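Local coordinates for DUF3863 domain-containing protein (Parabacteroides distasonis, PDB 3LM3) that is of unknown function but is probably a carbohydrate-active enzyme, related to glycoside hydrolases and deacetylases, at residues A[189-203]-A[329-343]. Sequence-based numbering, arbitrary orientation. Where two conformers were deposited one is given.
Sequences SYPFYPSTEHFCKPA and WRKQYKSNDDWNYRF
Tyr190 forms an aromatic cluster with Tyr341 and Phe343. Phe343 points its edge at the Tyr190 ring, with CZ over the ring centre. Tyr190 in turn sets its edge to the face of Tyr341, planes 74° apart, and lays CB on that same face. Its hydroxyl leaves the contact for His269 and the backbone of Trp281. Pro191 CB makes a CH-pi contact, 3.5 Å from the centroid of the five-membered ring of Trp329. Pro191 O accepts a 2.6 Å hydrogen bond from Tyr341 OH, which also takes the indole N-H of Trp329. Phe192 CB packs 3.5 Å from Trp339 CZ2. Trp329 CZ3 lies over one face of the Tyr193 ring, 3.4 Å from CE2. An alanine in place of Trp329 would probably leave Pro191 and the Tyr193 ring without their shared neighbour and Tyr341 OH without this donor. Tyr193 OH donates to Tyr333 O, just after helix 322-332. Asn336 CG is anti to the carbonyl carbon (chi1 -63°), which points the amide at the Tyr193 backbone. Tyr193 N meets an OD1 lone pair in the carbonyl plane. ND2 gives to Tyr193 O and Ala203 O, both in the amide plane. Trp339 NE1 also donates to OD1. Four hydrogen bonds thus fix the rotation of this buried amide, which ties segment 189-203 to the link between helix 322-332 and the antiparallel sheet.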
ATOM      1  N   SER A 189       0.516  -8.602  -2.516  1.00  6.31           N
ATOM      2  CA  SER A 189       0.768  -7.498  -1.608  1.00  7.49           C
ATOM      3  C   SER A 189       2.187  -6.981  -1.708  1.00  6.84           C
ATOM      4  O   SER A 189       2.461  -5.884  -1.243  1.00  8.62           O
ATOM      5  CB  SER A 189       0.438  -7.881  -0.185  1.00  7.57           C
ATOM      6  OG  SER A 189       1.350  -8.820   0.331  1.00  8.27           O
ATOM      7  N   TYR A 190       3.091  -7.748  -2.279  1.00  6.83           N
ATOM      8  CA  TYR A 190       4.468  -7.312  -2.504  1.00  6.52           C
ATOM      9  C   TYR A 190       4.612  -6.909  -3.964  1.00  7.51           C
ATOM     10  O   TYR A 190       3.656  -7.044  -4.767  1.00  7.69           O
ATOM     11  CB  TYR A 190       5.469  -8.394  -2.077  1.00  7.26           C
ATOM     12  CG  TYR A 190       6.128  -8.214  -0.702  1.00  6.49           C
ATOM     13  CD1 TYR A 190       5.500  -7.524   0.341  1.00  6.84           C
ATOM     14  CD2 TYR A 190       7.363  -8.803  -0.455  1.00  7.04           C
ATOM     15  CE1 TYR A 190       6.117  -7.379   1.568  1.00  5.58           C
ATOM     16  CE2 TYR A 190       7.995  -8.668   0.775  1.00  7.45           C
ATOM     17  CZ  TYR A 190       7.357  -7.969   1.793  1.00  7.46           C
ATOM     18  OH  TYR A 190       7.942  -7.911   3.051  1.00  6.79           O
ATOM     19  N   PRO A 191       5.782  -6.364  -4.330  1.00  6.26           N
ATOM     20  CA  PRO A 191       5.850  -5.657  -5.610  1.00  6.29           C
ATOM     21  C   PRO A 191       5.744  -6.584  -6.802  1.00  6.85           C
ATOM     22  O   PRO A 191       6.191  -7.737  -6.766  1.00  6.69           O
ATOM     23  CB  PRO A 191       7.220  -4.996  -5.575  1.00  7.41           C
ATOM     24  CG  PRO A 191       7.446  -4.799  -4.083  1.00  7.36           C
ATOM     25  CD  PRO A 191       6.948  -6.069  -3.469  1.00  6.73           C
ATOM     26  N   PHE A 192       5.121  -6.081  -7.868  1.00  7.04           N
ATOM     27  CA  PHE A 192       4.987  -6.829  -9.114  1.00  7.27           C
ATOM     28  C   PHE A 192       4.848  -5.871 -10.286  1.00  6.97           C
ATOM     29  O   PHE A 192       4.516  -4.704 -10.093  1.00  6.39           O
ATOM     30  CB  PHE A 192       3.771  -7.781  -9.077  1.00  7.87           C
ATOM     31  CG  PHE A 192       2.426  -7.076  -8.915  1.00  6.88           C
ATOM     32  CD1 PHE A 192       2.011  -6.641  -7.675  1.00  7.70           C
ATOM     33  CD2 PHE A 192       1.587  -6.856 -10.008  1.00  8.16           C
ATOM     34  CE1 PHE A 192       0.795  -6.007  -7.509  1.00  8.13           C
ATOM     35  CE2 PHE A 192       0.367  -6.201  -9.844  1.00  7.60           C
ATOM     36  CZ  PHE A 192      -0.019  -5.765  -8.605  1.00  7.41           C
ATOM     37  N   TYR A 193       5.097  -6.386 -11.492  1.00  7.05           N
ATOM     38  CA  TYR A 193       4.805  -5.650 -12.737  1.00  7.81           C
ATOM     39  C   TYR A 193       3.377  -5.992 -13.171  1.00  6.98           C
ATOM     40  O   TYR A 193       3.052  -7.166 -13.366  1.00  7.70           O
ATOM     41  CB  TYR A 193       5.793  -6.061 -13.814  1.00  7.19           C
ATOM     42  CG  TYR A 193       7.240  -5.708 -13.573  1.00  6.72           C
ATOM     43  CD1 TYR A 193       7.702  -4.421 -13.744  1.00  7.63           C
ATOM     44  CD2 TYR A 193       8.159  -6.683 -13.255  1.00  6.76           C
ATOM     45  CE1 TYR A 193       9.027  -4.116 -13.597  1.00  7.28           C
ATOM     46  CE2 TYR A 193       9.509  -6.377 -13.074  1.00  6.49           C
ATOM     47  CZ  TYR A 193       9.945  -5.110 -13.280  1.00  6.66           C
ATOM     48  OH  TYR A 193      11.286  -4.744 -13.121  1.00  7.88           O
ATOM     49  N   PRO A 194       2.511  -4.980 -13.305  1.00  7.26           N
ATOM     50  CA  PRO A 194       1.123  -5.247 -13.650  1.00  8.19           C
ATOM     51  C   PRO A 194       0.947  -5.587 -15.142  1.00  8.72           C
ATOM     52  O   PRO A 194       1.779  -5.235 -15.991  1.00  9.43           O
ATOM     53  CB  PRO A 194       0.431  -3.941 -13.301  1.00  8.95           C
ATOM     54  CG  PRO A 194       1.518  -2.886 -13.593  1.00 10.51           C
ATOM     55  CD  PRO A 194       2.776  -3.532 -13.150  1.00  7.46           C
ATOM     56  N   SER A 195      -0.143  -6.280 -15.408  1.00  7.62           N
ATOM     57  CA  SER A 195      -0.596  -6.598 -16.755  1.00  6.63           C
ATOM     58  C   SER A 195      -1.373  -5.445 -17.391  1.00  7.41           C
ATOM     59  O   SER A 195      -2.124  -4.734 -16.718  1.00  8.19           O
ATOM     60  CB  SER A 195      -1.548  -7.779 -16.644  1.00  8.03           C
ATOM     61  OG  SER A 195      -2.061  -8.208 -17.894  1.00  8.13           O
ATOM     62  N   THR A 196      -1.249  -5.300 -18.720  1.00  8.46           N
ATOM     63  CA  THR A 196      -2.110  -4.383 -19.443  1.00  9.93           C
ATOM     64  C   THR A 196      -3.604  -4.726 -19.262  1.00  8.84           C
ATOM     65  O   THR A 196      -4.467  -3.855 -19.426  1.00 10.09           O
ATOM     66  CB  THR A 196      -1.743  -4.366 -20.946  1.00  9.49           C
ATOM     67  OG1 THR A 196      -1.734  -5.682 -21.457  1.00 12.95           O
ATOM     68  CG2 THR A 196      -0.351  -3.728 -21.166  1.00 12.29           C
ATOM     69  N   GLU A 197      -3.896  -5.957 -18.856  1.00  8.12           N
ATOM     70  CA  GLU A 197      -5.269  -6.365 -18.591  1.00  8.60           C
ATOM     71  C   GLU A 197      -5.878  -5.765 -17.335  1.00  9.58           C
ATOM     72  O   GLU A 197      -7.070  -5.523 -17.299  1.00  9.15           O
ATOM     73  CB  GLU A 197      -5.376  -7.884 -18.482  1.00  8.60           C
ATOM     74  CG  GLU A 197      -5.052  -8.610 -19.777  1.00 10.30           C
ATOM     75  CD  GLU A 197      -5.119 -10.117 -19.666  1.00 12.27           C
ATOM     76  OE1 GLU A 197      -5.620 -10.649 -18.630  1.00 11.20           O
ATOM     77  OE2 GLU A 197      -4.622 -10.776 -20.599  1.00 18.17           O
ATOM     78  N   HIS A 198      -5.082  -5.599 -16.269  1.00  8.95           N
ATOM     79  CA  HIS A 198      -5.623  -5.283 -14.966  1.00  8.65           C
ATOM     80  C   HIS A 198      -4.486  -4.957 -14.000  1.00  7.87           C
ATOM     81  O   HIS A 198      -3.531  -5.741 -13.872  1.00  7.80           O
ATOM     82  CB  HIS A 198      -6.421  -6.470 -14.426  1.00  9.23           C
ATOM     83  CG  HIS A 198      -7.371  -6.109 -13.327  1.00  7.87           C
ATOM     84  ND1 HIS A 198      -6.974  -5.676 -12.071  1.00  7.92           N
ATOM     85  CD2 HIS A 198      -8.729  -6.137 -13.301  1.00  7.71           C
ATOM     86  CE1 HIS A 198      -8.052  -5.445 -11.340  1.00  9.22           C
ATOM     87  NE2 HIS A 198      -9.128  -5.745 -12.057  1.00  8.62           N
ATOM     88  N   PHE A 199      -4.622  -3.810 -13.334  1.00  7.71           N
ATOM     89  CA  PHE A 199      -3.605  -3.318 -12.414  1.00  8.75           C
ATOM     90  C   PHE A 199      -3.309  -4.270 -11.240  1.00  8.86           C
ATOM     91  O   PHE A 199      -2.233  -4.191 -10.646  1.00  8.64           O
ATOM     92  CB  PHE A 199      -3.931  -1.883 -11.916  1.00  8.29           C
ATOM     93  CG  PHE A 199      -4.978  -1.802 -10.831  1.00 10.44           C
ATOM     94  CD1 PHE A 199      -6.287  -2.151 -11.069  1.00 12.57           C
ATOM     95  CD2 PHE A 199      -4.658  -1.261  -9.592  1.00 12.08           C
ATOM     96  CE1 PHE A 199      -7.247  -2.034 -10.065  1.00 11.82           C
ATOM     97  CE2 PHE A 199      -5.620  -1.117  -8.594  1.00 13.05           C
ATOM     98  CZ  PHE A 199      -6.909  -1.541  -8.814  1.00 11.41           C
ATOM     99  N   CYS A 200      -4.255  -5.152 -10.883  1.00  7.94           N
ATOM    100  CA  CYS A 200      -4.065  -6.120  -9.804  1.00  8.46           C
ATOM    101  C   CYS A 200      -3.428  -7.440 -10.263  1.00  7.91           C
ATOM    102  O   CYS A 200      -3.063  -8.294  -9.423  1.00  8.56           O
ATOM    103  CB  CYS A 200      -5.405  -6.467  -9.180  1.00  8.57           C
ATOM    104  SG  CYS A 200      -6.097  -5.155  -8.147  1.00 11.53           S
ATOM    105  N   LYS A 201      -3.327  -7.642 -11.581  1.00  8.06           N
ATOM    106  CA  LYS A 201      -2.847  -8.891 -12.169  1.00  7.78           C
ATOM    107  C   LYS A 201      -1.371  -8.757 -12.542  1.00  7.67           C
ATOM    108  O   LYS A 201      -1.010  -7.839 -13.296  1.00  8.68           O
ATOM    109  CB  LYS A 201      -3.656  -9.210 -13.446  1.00  8.24           C
ATOM    110  CG  LYS A 201      -3.140 -10.406 -14.186  1.00  7.45           C
ATOM    111  CD  LYS A 201      -4.033 -10.824 -15.380  1.00  8.45           C
ATOM    112  CE  LYS A 201      -3.209 -11.617 -16.396  1.00 10.45           C
ATOM    113  NZ  LYS A 201      -4.133 -12.468 -17.233  1.00  9.18           N
ATOM    114  N   PRO A 202      -0.506  -9.651 -12.079  1.00  8.58           N
ATOM    115  CA  PRO A 202       0.840  -9.664 -12.653  1.00  7.85           C
ATOM    116  C   PRO A 202       0.858  -9.913 -14.177  1.00  8.48           C
ATOM    117  O   PRO A 202       0.144 -10.777 -14.677  1.00  8.84           O
ATOM    118  CB  PRO A 202       1.538 -10.806 -11.910  1.00  8.06           C
ATOM    119  CG  PRO A 202       0.772 -10.920 -10.584  1.00  7.67           C
ATOM    120  CD  PRO A 202      -0.658 -10.636 -11.003  1.00  8.64           C
ATOM    121  N   ALA A 203       1.656  -9.138 -14.904  1.00  8.20           N
ATOM    122  CA  ALA A 203       1.907  -9.427 -16.313  1.00  8.21           C
ATOM    123  C   ALA A 203       2.369 -10.875 -16.453  1.00  9.19           C
ATOM    124  O   ALA A 203       3.243 -11.347 -15.727  1.00  9.52           O
ATOM    125  CB  ALA A 203       2.952  -8.443 -16.878  1.00  8.87           C
ATOM    126  N   TRP A 329      13.778  -2.551  -6.143  1.00  7.80           N
ATOM    127  CA  TRP A 329      13.127  -3.792  -6.534  1.00  6.54           C
ATOM    128  C   TRP A 329      13.314  -4.047  -8.034  1.00  7.72           C
ATOM    129  O   TRP A 329      13.711  -5.135  -8.447  1.00  8.33           O
ATOM    130  CB  TRP A 329      11.655  -3.789  -6.116  1.00  7.11           C
ATOM    131  CG  TRP A 329      10.972  -5.089  -6.324  1.00  7.10           C
ATOM    132  CD1 TRP A 329      10.810  -6.089  -5.418  1.00  7.47           C
ATOM    133  CD2 TRP A 329      10.298  -5.521  -7.513  1.00  7.16           C
ATOM    134  NE1 TRP A 329      10.109  -7.127  -5.970  1.00  8.03           N
ATOM    135  CE2 TRP A 329       9.783  -6.801  -7.263  1.00  7.49           C
ATOM    136  CE3 TRP A 329      10.094  -4.945  -8.772  1.00  7.28           C
ATOM    137  CZ2 TRP A 329       9.059  -7.525  -8.224  1.00  7.71           C
ATOM    138  CZ3 TRP A 329       9.377  -5.653  -9.715  1.00  6.96           C
ATOM    139  CH2 TRP A 329       8.864  -6.925  -9.437  1.00  7.95           C
ATOM    140  N   ARG A 330      13.088  -3.022  -8.831  1.00  7.04           N
ATOM    141  CA  ARG A 330      13.185  -3.096 -10.293  1.00  7.00           C
ATOM    142  C   ARG A 330      14.611  -3.399 -10.752  1.00  7.42           C
ATOM    143  O   ARG A 330      14.803  -4.003 -11.815  1.00  7.81           O
ATOM    144  CB  ARG A 330      12.707  -1.750 -10.854  1.00  8.52           C
ATOM    145  CG  ARG A 330      12.744  -1.607 -12.356  1.00  8.06           C
ATOM    146  CD  ARG A 330      11.825  -0.427 -12.784  1.00  9.07           C
ATOM    147  NE  ARG A 330      11.943  -0.164 -14.222  1.00  8.41           N
ATOM    148  CZ  ARG A 330      12.793   0.673 -14.793  1.00  7.74           C
ATOM    149  NH1 ARG A 330      13.613   1.458 -14.099  1.00  9.24           N
ATOM    150  NH2 ARG A 330      12.801   0.769 -16.126  1.00 10.22           N
ATOM    151  N   LYS A 331      15.600  -2.993  -9.973  1.00  7.84           N
ATOM    152  CA  LYS A 331      16.989  -3.309 -10.296  0.50  8.60           C
ATOM    153  C   LYS A 331      17.260  -4.817 -10.211  1.00  9.44           C
ATOM    154  O   LYS A 331      18.066  -5.346 -10.995  1.00 11.62           O
ATOM    155  CB  LYS A 331      17.921  -2.524  -9.375  0.50 10.66           C
ATOM    156  CG  LYS A 331      19.392  -2.688  -9.654  0.50 14.61           C
ATOM    157  CD  LYS A 331      20.184  -1.485  -9.162  0.50 19.01           C
ATOM    158  CE  LYS A 331      20.177  -1.383  -7.646  0.50 23.35           C
ATOM    159  NZ  LYS A 331      21.316  -0.542  -7.144  0.50 27.49           N
ATOM    160  N   GLN A 332      16.591  -5.483  -9.283  1.00  9.18           N
ATOM    161  CA  GLN A 332      16.817  -6.907  -9.012  0.50  9.77           C
ATOM    162  C   GLN A 332      15.867  -7.824  -9.785  1.00 11.21           C
ATOM    163  O   GLN A 332      16.277  -8.884 -10.263  1.00 12.45           O
ATOM    164  CB  GLN A 332      16.676  -7.158  -7.509  0.50 12.66           C
ATOM    165  CG  GLN A 332      16.914  -8.588  -7.063  0.50 13.71           C
ATOM    166  CD  GLN A 332      18.349  -9.024  -7.249  0.50 12.77           C
ATOM    167  OE1 GLN A 332      19.257  -8.209  -7.283  0.50 11.21           O
ATOM    168  NE2 GLN A 332      18.562 -10.333  -7.363  0.50 16.35           N
ATOM    169  N   TYR A 333      14.608  -7.424  -9.909  1.00  8.05           N
ATOM    170  CA  TYR A 333      13.559  -8.262 -10.473  1.00  6.78           C
ATOM    171  C   TYR A 333      13.141  -7.668 -11.798  1.00  8.45           C
ATOM    172  O   TYR A 333      12.682  -6.529 -11.840  1.00  8.28           O
ATOM    173  CB  TYR A 333      12.343  -8.303  -9.512  1.00  8.25           C
ATOM    174  CG  TYR A 333      12.652  -8.902  -8.146  1.00  7.35           C
ATOM    175  CD1 TYR A 333      12.532 -10.272  -7.943  1.00 10.17           C
ATOM    176  CD2 TYR A 333      13.099  -8.131  -7.091  1.00  9.77           C
ATOM    177  CE1 TYR A 333      12.847 -10.846  -6.703  1.00 12.09           C
ATOM    178  CE2 TYR A 333      13.424  -8.702  -5.846  1.00 10.64           C
ATOM    179  CZ  TYR A 333      13.286 -10.058  -5.680  1.00 12.41           C
ATOM    180  OH  TYR A 333      13.610 -10.627  -4.464  1.00 12.02           O
ATOM    181  N   LYS A 334      13.311  -8.432 -12.876  1.00  9.20           N
ATOM    182  CA  LYS A 334      13.087  -7.926 -14.220  1.00  8.99           C
ATOM    183  C   LYS A 334      11.828  -8.439 -14.906  1.00  9.45           C
ATOM    184  O   LYS A 334      11.419  -7.894 -15.939  1.00 10.69           O
ATOM    185  CB  LYS A 334      14.297  -8.270 -15.090  1.00  9.61           C
ATOM    186  CG  LYS A 334      15.617  -7.651 -14.599  1.00  9.24           C
ATOM    187  CD  LYS A 334      15.510  -6.119 -14.535  1.00 14.23           C
ATOM    188  CE  LYS A 334      16.799  -5.466 -14.172  1.00 16.74           C
ATOM    189  NZ  LYS A 334      16.603  -4.002 -14.031  1.00 13.46           N
ATOM    190  N   SER A 335      11.230  -9.490 -14.359  1.00  9.72           N
ATOM    191  CA  SER A 335       9.930 -10.000 -14.844  1.00  9.33           C
ATOM    192  C   SER A 335       9.237 -10.628 -13.664  1.00 10.86           C
ATOM    193  O   SER A 335       9.829 -10.789 -12.592  1.00  9.26           O
ATOM    194  CB  SER A 335      10.087 -11.029 -15.953  1.00 11.16           C
ATOM    195  OG  SER A 335      10.365 -12.292 -15.414  1.00 12.72           O
ATOM    196  N   ASN A 336       7.992 -11.025 -13.849  1.00  8.99           N
ATOM    197  CA  ASN A 336       7.287 -11.674 -12.774  1.00  8.29           C
ATOM    198  C   ASN A 336       7.632 -13.135 -12.603  1.00  8.72           C
ATOM    199  O   ASN A 336       7.132 -13.775 -11.697  1.00 10.01           O
ATOM    200  CB  ASN A 336       5.783 -11.474 -12.937  1.00  7.57           C
ATOM    201  CG  ASN A 336       5.382 -10.005 -12.843  1.00  8.39           C
ATOM    202  OD1 ASN A 336       5.922  -9.248 -12.016  1.00  9.04           O
ATOM    203  ND2 ASN A 336       4.427  -9.588 -13.665  1.00  7.59           N
ATOM    204  N   ASP A 337       8.548 -13.644 -13.421  1.00  8.79           N
ATOM    205  CA  ASP A 337       9.093 -14.972 -13.173  1.00  9.76           C
ATOM    206  C   ASP A 337      10.136 -14.961 -12.063  1.00 11.64           C
ATOM    207  O   ASP A 337      10.539 -16.023 -11.587  1.00 14.53           O
ATOM    208  CB  ASP A 337       9.768 -15.525 -14.427  1.00 12.38           C
ATOM    209  CG  ASP A 337       8.804 -15.770 -15.564  1.00 18.98           C
ATOM    210  OD1 ASP A 337       7.655 -16.178 -15.309  1.00 19.62           O
ATOM    211  OD2 ASP A 337       9.257 -15.610 -16.723  1.00 23.95           O
ATOM    212  N   ASP A 338      10.598 -13.777 -11.677  1.00 10.70           N
ATOM    213  CA  ASP A 338      11.748 -13.631 -10.796  1.00 11.30           C
ATOM    214  C   ASP A 338      11.390 -13.618  -9.308  1.00 10.86           C
ATOM    215  O   ASP A 338      12.296 -13.670  -8.474  1.00 10.59           O
ATOM    216  CB  ASP A 338      12.515 -12.337 -11.118  1.00 10.41           C
ATOM    217  CG  ASP A 338      13.215 -12.377 -12.453  1.00 12.98           C
ATOM    218  OD1 ASP A 338      13.342 -13.473 -13.057  1.00 14.35           O
ATOM    219  OD2 ASP A 338      13.684 -11.292 -12.890  1.00 14.50           O
ATOM    220  N   TRP A 339      10.099 -13.538  -8.977  1.00  9.00           N
ATOM    221  CA  TRP A 339       9.668 -13.477  -7.586  1.00  7.81           C
ATOM    222  C   TRP A 339       8.627 -14.532  -7.258  1.00  9.09           C
ATOM    223  O   TRP A 339       7.945 -15.055  -8.121  1.00  9.93           O
ATOM    224  CB  TRP A 339       9.123 -12.093  -7.212  1.00  8.73           C
ATOM    225  CG  TRP A 339       8.002 -11.595  -8.076  1.00  7.22           C
ATOM    226  CD1 TRP A 339       8.117 -10.775  -9.161  1.00  7.43           C
ATOM    227  CD2 TRP A 339       6.593 -11.851  -7.917  1.00  6.91           C
ATOM    228  NE1 TRP A 339       6.891 -10.499  -9.676  1.00  7.92           N
ATOM    229  CE2 TRP A 339       5.935 -11.162  -8.950  1.00  7.77           C
ATOM    230  CE3 TRP A 339       5.833 -12.580  -7.009  1.00  9.00           C
ATOM    231  CZ2 TRP A 339       4.559 -11.206  -9.110  1.00  8.13           C
ATOM    232  CZ3 TRP A 339       4.455 -12.610  -7.168  1.00  7.78           C
ATOM    233  CH2 TRP A 339       3.840 -11.946  -8.224  1.00  7.20           C
ATOM    234  N   ASN A 340       8.558 -14.862  -5.975  1.00  9.25           N
ATOM    235  CA  ASN A 340       7.638 -15.850  -5.462  1.00  9.95           C
ATOM    236  C   ASN A 340       7.586 -15.562  -3.970  1.00 10.27           C
ATOM    237  O   ASN A 340       8.566 -15.782  -3.277  1.00 12.68           O
ATOM    238  CB  ASN A 340       8.151 -17.266  -5.778  1.00 10.06           C
ATOM    239  CG  ASN A 340       7.181 -18.350  -5.400  1.00 13.23           C
ATOM    240  OD1 ASN A 340       6.391 -18.207  -4.497  1.00 14.27           O
ATOM    241  ND2 ASN A 340       7.247 -19.470  -6.131  1.00 21.43           N
ATOM    242  N   TYR A 341       6.489 -14.975  -3.497  1.00  7.23           N
ATOM    243  CA  TYR A 341       6.405 -14.487  -2.126  1.00  7.13           C
ATOM    244  C   TYR A 341       5.606 -15.414  -1.219  1.00  8.34           C
ATOM    245  O   TYR A 341       4.588 -15.997  -1.629  1.00  9.30           O
ATOM    246  CB  TYR A 341       5.764 -13.121  -2.070  1.00  7.95           C
ATOM    247  CG  TYR A 341       6.372 -12.082  -2.973  1.00  7.82           C
ATOM    248  CD1 TYR A 341       7.725 -11.740  -2.895  1.00  6.84           C
ATOM    249  CD2 TYR A 341       5.585 -11.395  -3.889  1.00  7.63           C
ATOM    250  CE1 TYR A 341       8.275 -10.750  -3.701  1.00  7.13           C
ATOM    251  CE2 TYR A 341       6.116 -10.400  -4.705  1.00  7.42           C
ATOM    252  CZ  TYR A 341       7.465 -10.094  -4.611  1.00  8.32           C
ATOM    253  OH  TYR A 341       7.998  -9.074  -5.384  1.00  6.88           O
ATOM    254  N   ARG A 342       6.104 -15.564  -0.005  1.00  7.85           N
ATOM    255  CA  ARG A 342       5.455 -16.353   1.032  1.00  8.33           C
ATOM    256  C   ARG A 342       5.459 -15.566   2.331  1.00  7.81           C
ATOM    257  O   ARG A 342       6.437 -14.868   2.634  1.00  8.33           O
ATOM    258  CB  ARG A 342       6.197 -17.665   1.256  1.00  9.03           C
ATOM    259  CG  ARG A 342       6.111 -18.599   0.071  1.00 10.48           C
ATOM    260  CD  ARG A 342       7.005 -19.808   0.239  1.00 12.63           C
ATOM    261  NE  ARG A 342       8.384 -19.368   0.303  1.00 12.58           N
ATOM    262  CZ  ARG A 342       9.409 -20.036   0.819  1.00 21.06           C
ATOM    263  NH1 ARG A 342       9.245 -21.255   1.345  1.00 20.87           N
ATOM    264  NH2 ARG A 342      10.624 -19.480   0.792  1.00 16.83           N
ATOM    265  N   PHE A 343       4.356 -15.692   3.075  1.00  8.32           N
ATOM    266  CA  PHE A 343       4.229 -15.152   4.415  1.00  8.07           C
ATOM    267  C   PHE A 343       3.560 -16.146   5.329  1.00  7.46           C
ATOM    268  O   PHE A 343       2.709 -16.911   4.878  1.00  7.60           O
ATOM    269  CB  PHE A 343       3.413 -13.850   4.415  1.00  7.33           C
ATOM    270  CG  PHE A 343       3.990 -12.797   3.532  1.00  8.11           C
ATOM    271  CD1 PHE A 343       5.045 -12.015   3.964  1.00  7.29           C
ATOM    272  CD2 PHE A 343       3.503 -12.601   2.253  1.00  9.57           C
ATOM    273  CE1 PHE A 343       5.628 -11.088   3.112  1.00  7.08           C
ATOM    274  CE2 PHE A 343       4.090 -11.639   1.400  1.00  8.19           C
ATOM    275  CZ  PHE A 343       5.139 -10.883   1.847  1.00  7.59           C
TER
HETATM  276  O   HOH W   1       6.425 -11.185 -16.261  1.00 17.82           O